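PDB 4D50: deoxyhypusine hydroxylase from Homo sapiens, which catalyses hydroxylation of the deoxyhypusine side chain of translation factor eIF-5A at a diiron centre, the second step in making hypusine. Local coordinates for residues P42-D54 and L63-A75. Sequence-based numbering, arbitrary orientation.
Sequences PGAIAWISQAFDD and LAYCLGQMQDARA. With GAI (guanidine), chain I; GAI (guanidine), chain G.
Leu63 lies against the Phe52 ring: its CD1 sits 3.9 Å from the ring centroid and only 12° off the normal, a CH-pi contact over the face. The same methyl packs against the turn of backbone from Ala51 to Phe52, with Leu63 CD1 3.5 Å from Ala51 C, while Leu67 CD1 meets the ring edge-on, in its plane. Ile48 CG2 fits between Leu63 and Leu67, 3.8 Å from both Leu63 CB and Leu67 CD2. It is carried there because CG2 stands anti to the backbone N, which leaves CG1 beside that N (chi1 -69°). The Ile48 and Met70 side chains reach toward each other, with Ile48 CD1 against Met70 SD. One turn earlier, the side chains of Ile45 and Met70 pass in opposite directions, Ile45 CG1 lying 3.9 Å from Met70 CE, and Ile45 CD1 ends 3.5 Å from Asp72 CG.

No hydrogen bond spans the two segments, so the join is apolar; polar groups order each side separately. Asp72 OD1 accepts from Arg74 N at 3.0 Å, forming an Asx turn that shapes the chain after helix 57-70. With an alanine in place of Asp72, Arg74 N is likely to lose this acceptor and Ile45 CD1 the carboxylate carbon it packs on, so the turn would be less firmly held. Ser49 OG binds Ile45 O, reaching it from the opposite face to Ser49 N. A guanidine lies by Pro42, Ile45, Asp72 and Arg74, though its close approaches make its exact placing doubtful.

The axes of the helical segments 42-50 and 63-70, the latter the end part of helix 57-70, approach to 10.0 Å at 157°, nearly antiparallel, within the HEAT-repeat array. Helix 26-39 meets Leu63 and Cys66 through Leu33, whereas Met78 and Leu79 of helix 76-84 reach Phe52 and Leu67; the side chain of Ala64 lies about 4 Å from that of the iron ligand Glu95.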
loop_
_atom_site.group_PDB
_atom_site.type_symbol
_atom_site.label_atom_id
_atom_site.label_comp_id
_atom_site.label_asym_id
_atom_site.label_seq_id
_atom_site.Cartn_x
_atom_site.Cartn_y
_atom_site.Cartn_z
ATOM N N PRO A 42 9.415 17.944 8.176
ATOM C CA PRO A 42 8.419 18.880 7.637
ATOM C C PRO A 42 8.674 19.238 6.195
ATOM O O PRO A 42 7.719 19.281 5.456
ATOM C CB PRO A 42 8.511 20.104 8.541
ATOM C CG PRO A 42 9.701 19.894 9.424
ATOM C CD PRO A 42 10.182 18.459 9.330
ATOM N N GLY A 43 9.935 19.440 5.773
ATOM C CA GLY A 43 10.233 19.695 4.385
ATOM C C GLY A 43 9.722 18.516 3.529
ATOM O O GLY A 43 9.035 18.686 2.494
ATOM N N ALA A 44 10.045 17.318 3.985
ATOM C CA ALA A 44 9.677 16.075 3.223
ATOM C C ALA A 44 8.175 15.940 3.101
ATOM O O ALA A 44 7.625 15.708 2.036
ATOM C CB ALA A 44 10.261 14.881 3.879
ATOM N N ILE A 45 7.471 16.136 4.199
ATOM C CA ILE A 45 6.012 16.092 4.153
ATOM C C ILE A 45 5.415 17.130 3.181
ATOM O O ILE A 45 4.471 16.845 2.405
ATOM C CB ILE A 45 5.459 16.212 5.595
ATOM C CG1 ILE A 45 5.837 14.918 6.336
ATOM C CG2 ILE A 45 3.972 16.393 5.615
ATOM C CD1 ILE A 45 5.517 14.845 7.809
ATOM N N ALA A 46 5.970 18.345 3.158
ATOM C CA ALA A 46 5.481 19.379 2.258
ATOM C C ALA A 46 5.668 19.091 0.785
ATOM O O ALA A 46 4.765 19.344 0.007
ATOM C CB ALA A 46 6.113 20.728 2.605
ATOM N N TRP A 47 6.806 18.569 0.414
ATOM C CA TRP A 47 7.095 18.233 -0.950
ATOM C C TRP A 47 6.193 17.045 -1.408
ATOM O O TRP A 47 5.723 17.025 -2.514
ATOM C CB TRP A 47 8.556 17.850 -1.115
ATOM C CG TRP A 47 9.558 18.973 -1.095
ATOM C CD1 TRP A 47 10.532 19.190 -0.152
ATOM C CD2 TRP A 47 9.743 19.980 -2.099
ATOM N NE1 TRP A 47 11.302 20.276 -0.497
ATOM C CE2 TRP A 47 10.820 20.811 -1.666
ATOM C CE3 TRP A 47 9.080 20.292 -3.284
ATOM C CZ2 TRP A 47 11.263 21.903 -2.408
ATOM C CZ3 TRP A 47 9.524 21.391 -4.037
ATOM C CH2 TRP A 47 10.592 22.196 -3.580
ATOM N N ILE A 48 5.963 16.094 -0.528
ATOM C CA ILE A 48 5.124 14.896 -0.864
ATOM C C ILE A 48 3.691 15.400 -1.079
ATOM O O ILE A 48 2.967 14.955 -1.958
ATOM C CB ILE A 48 5.166 13.834 0.248
ATOM C CG1 ILE A 48 6.566 13.164 0.339
ATOM C CG2 ILE A 48 4.130 12.732 0.068
ATOM C CD1 ILE A 48 6.716 12.235 1.489
ATOM N N SER A 49 3.303 16.369 -0.230
ATOM C CA SER A 49 1.968 16.907 -0.196
ATOM C C SER A 49 1.705 17.722 -1.430
ATOM O O SER A 49 0.605 17.651 -1.986
ATOM C CB SER A 49 1.809 17.806 1.057
ATOM O OG SER A 49 1.763 16.994 2.257
ATOM N N GLN A 50 2.739 18.422 -1.880
ATOM C CA GLN A 50 2.671 19.195 -3.115
ATOM C C GLN A 50 2.385 18.317 -4.334
ATOM O O GLN A 50 1.674 18.728 -5.234
ATOM C CB GLN A 50 3.928 20.065 -3.289
ATOM C CG GLN A 50 3.906 21.078 -4.445
ATOM C CD GLN A 50 5.220 21.873 -4.549
ATOM O OE1 GLN A 50 5.814 22.205 -3.553
ATOM N NE2 GLN A 50 5.727 22.058 -5.768
ATOM N N ALA A 51 2.909 17.110 -4.351
ATOM C CA ALA A 51 2.657 16.180 -5.491
ATOM C C ALA A 51 1.247 15.655 -5.654
ATOM O O ALA A 51 0.949 15.020 -6.700
ATOM C CB ALA A 51 3.657 15.035 -5.443
ATOM N N PHE A 52 0.333 15.861 -4.698
ATOM C CA PHE A 52 -1.071 15.471 -4.927
ATOM C C PHE A 52 -1.765 16.157 -6.138
ATOM O O PHE A 52 -2.935 15.825 -6.441
ATOM C CB PHE A 52 -1.920 15.618 -3.654
ATOM C CG PHE A 52 -1.724 14.481 -2.669
ATOM C CD1 PHE A 52 -2.198 13.182 -2.942
ATOM C CD2 PHE A 52 -1.037 14.688 -1.484
ATOM C CE1 PHE A 52 -1.971 12.153 -2.016
ATOM C CE2 PHE A 52 -0.849 13.664 -0.533
ATOM C CZ PHE A 52 -1.324 12.382 -0.807
ATOM N N ASP A 53 -1.054 17.117 -6.745
ATOM C CA ASP A 53 -1.475 17.878 -7.943
ATOM C C ASP A 53 -1.489 16.969 -9.164
ATOM O O ASP A 53 -2.302 17.124 -10.055
ATOM C CB ASP A 53 -0.507 19.055 -8.208
ATOM C CG ASP A 53 -1.159 20.222 -9.012
ATOM O OD1 ASP A 53 -2.339 20.090 -9.442
ATOM O OD2 ASP A 53 -0.488 21.290 -9.199
ATOM N N ASP A 54 -0.657 15.953 -9.128
ATOM C CA ASP A 54 -0.299 15.178 -10.293
ATOM C C ASP A 54 -1.457 14.384 -10.884
ATOM O O ASP A 54 -2.468 14.079 -10.245
ATOM C CB ASP A 54 0.808 14.180 -9.931
ATOM C CG ASP A 54 1.559 13.674 -11.128
ATOM O OD1 ASP A 54 2.440 14.391 -11.670
ATOM O OD2 ASP A 54 1.268 12.528 -11.565
ATOM N N LEU A 63 1.983 8.486 -2.609
ATOM C CA LEU A 63 2.212 9.637 -1.733
ATOM C C LEU A 63 1.502 9.387 -0.460
ATOM O O LEU A 63 2.017 9.661 0.644
ATOM C CB LEU A 63 1.716 10.938 -2.323
ATOM C CG LEU A 63 2.181 11.320 -3.734
ATOM C CD1 LEU A 63 1.435 12.545 -4.172
ATOM C CD2 LEU A 63 3.647 11.583 -3.726
ATOM N N ALA A 64 0.225 9.054 -0.590
ATOM C CA ALA A 64 -0.574 8.863 0.651
ATOM C C ALA A 64 -0.036 7.679 1.445
ATOM O O ALA A 64 0.045 7.771 2.688
ATOM C CB ALA A 64 -2.062 8.618 0.343
ATOM N N TYR A 65 0.313 6.579 0.800
ATOM C CA TYR A 65 0.886 5.453 1.508
ATOM C C TYR A 65 2.126 5.820 2.321
ATOM O O TYR A 65 2.251 5.527 3.498
ATOM C CB TYR A 65 1.256 4.351 0.521
ATOM C CG TYR A 65 1.968 3.160 1.084
ATOM C CD1 TYR A 65 1.303 2.207 1.845
ATOM C CD2 TYR A 65 3.361 3.060 0.985
ATOM C CE1 TYR A 65 1.991 1.105 2.392
ATOM C CE2 TYR A 65 4.039 1.965 1.469
ATOM C CZ TYR A 65 3.373 1.041 2.243
ATOM O OH TYR A 65 4.074 -0.015 2.682
ATOM N N CYS A 66 2.988 6.591 1.699
ATOM C CA CYS A 66 4.231 7.058 2.321
ATOM C C CYS A 66 3.936 7.917 3.536
ATOM O O CYS A 66 4.577 7.717 4.556
ATOM C CB CYS A 66 5.183 7.792 1.361
ATOM S SG CYS A 66 5.982 6.641 0.227
ATOM N N LEU A 67 2.949 8.837 3.450
ATOM C CA LEU A 67 2.662 9.704 4.609
ATOM C C LEU A 67 2.143 8.861 5.751
ATOM O O LEU A 67 2.306 9.193 6.937
ATOM C CB LEU A 67 1.618 10.785 4.230
ATOM C CG LEU A 67 2.162 11.857 3.231
ATOM C CD1 LEU A 67 1.061 12.794 2.838
ATOM C CD2 LEU A 67 3.367 12.631 3.788
ATOM N N GLY A 68 1.415 7.819 5.411
ATOM C CA GLY A 68 0.934 6.904 6.434
ATOM C C GLY A 68 2.101 6.259 7.174
ATOM O O GLY A 68 2.091 6.167 8.416
ATOM N N GLN A 69 2.972 5.660 6.427
ATOM C CA GLN A 69 4.088 4.885 6.962
ATOM C C GLN A 69 5.063 5.733 7.768
ATOM O O GLN A 69 5.724 5.183 8.693
ATOM C CB GLN A 69 4.811 4.150 5.788
ATOM C CG GLN A 69 3.910 3.196 5.067
ATOM C CD GLN A 69 3.481 2.031 5.881
ATOM O OE1 GLN A 69 4.313 1.325 6.366
ATOM N NE2 GLN A 69 2.161 1.810 6.006
ATOM N N MET A 70 5.114 7.055 7.430
ATOM C CA MET A 70 5.932 8.043 8.118
ATOM C C MET A 70 5.476 8.290 9.559
ATOM O O MET A 70 6.259 8.702 10.411
ATOM C CB MET A 70 6.006 9.288 7.323
ATOM C CG MET A 70 6.811 9.122 6.027
ATOM S SD MET A 70 6.557 10.455 4.862
ATOM C CE MET A 70 7.733 11.613 5.469
ATOM N N GLN A 71 4.214 8.026 9.805
ATOM C CA GLN A 71 3.589 8.116 11.141
ATOM C C GLN A 71 3.703 9.509 11.789
ATOM O O GLN A 71 3.760 9.616 13.025
ATOM C CB GLN A 71 4.075 7.027 12.039
ATOM C CG GLN A 71 3.530 5.655 11.556
ATOM C CD GLN A 71 3.663 4.604 12.630
ATOM O OE1 GLN A 71 4.768 4.212 12.968
ATOM N NE2 GLN A 71 2.556 4.107 13.100
ATOM N N ASP A 72 3.769 10.536 10.942
ATOM C CA ASP A 72 3.968 11.891 11.383
ATOM C C ASP A 72 2.648 12.626 11.329
ATOM O O ASP A 72 2.032 12.877 10.282
ATOM C CB ASP A 72 5.063 12.545 10.580
ATOM C CG ASP A 72 5.546 13.847 11.192
ATOM O OD1 ASP A 72 4.726 14.571 11.780
ATOM O OD2 ASP A 72 6.773 14.127 11.057
ATOM N N ALA A 73 2.165 12.978 12.510
ATOM C CA ALA A 73 0.840 13.653 12.642
ATOM C C ALA A 73 0.759 14.941 11.820
ATOM O O ALA A 73 -0.301 15.415 11.537
ATOM C CB ALA A 73 0.513 13.894 14.163
ATOM N N ARG A 74 1.892 15.495 11.455
ATOM C CA ARG A 74 1.921 16.705 10.588
ATOM C C ARG A 74 1.251 16.494 9.220
ATOM O O ARG A 74 0.892 17.435 8.576
ATOM C CB ARG A 74 3.314 17.283 10.400
ATOM C CG ARG A 74 3.880 17.919 11.684
ATOM C CD ARG A 74 4.946 19.003 11.437
ATOM N NE ARG A 74 4.338 20.321 11.502
ATOM C CZ ARG A 74 4.025 20.931 12.641
ATOM N NH1 ARG A 74 4.310 20.342 13.810
ATOM N NH2 ARG A 74 3.415 22.124 12.618
ATOM N N ALA A 75 1.122 15.228 8.793
ATOM C CA ALA A 75 0.548 14.889 7.511
ATOM C C ALA A 75 -0.942 14.859 7.567
ATOM O O ALA A 75 -1.603 14.658 6.512
ATOM C CB ALA A 75 1.081 13.541 7.009
HETATM C C GAI I . 7.350 16.909 11.228
HETATM N N1 GAI I . 6.559 17.245 12.127
HETATM N N2 GAI I . 6.975 17.051 9.959
HETATM N N3 GAI I . 8.527 16.368 11.553
HETATM C C GAI G . 13.358 17.418 10.577
HETATM N N1 GAI G . 13.597 18.537 10.070
HETATM N N2 GAI G . 13.893 16.329 10.022
HETATM N N3 GAI G . 12.619 17.302 11.687
#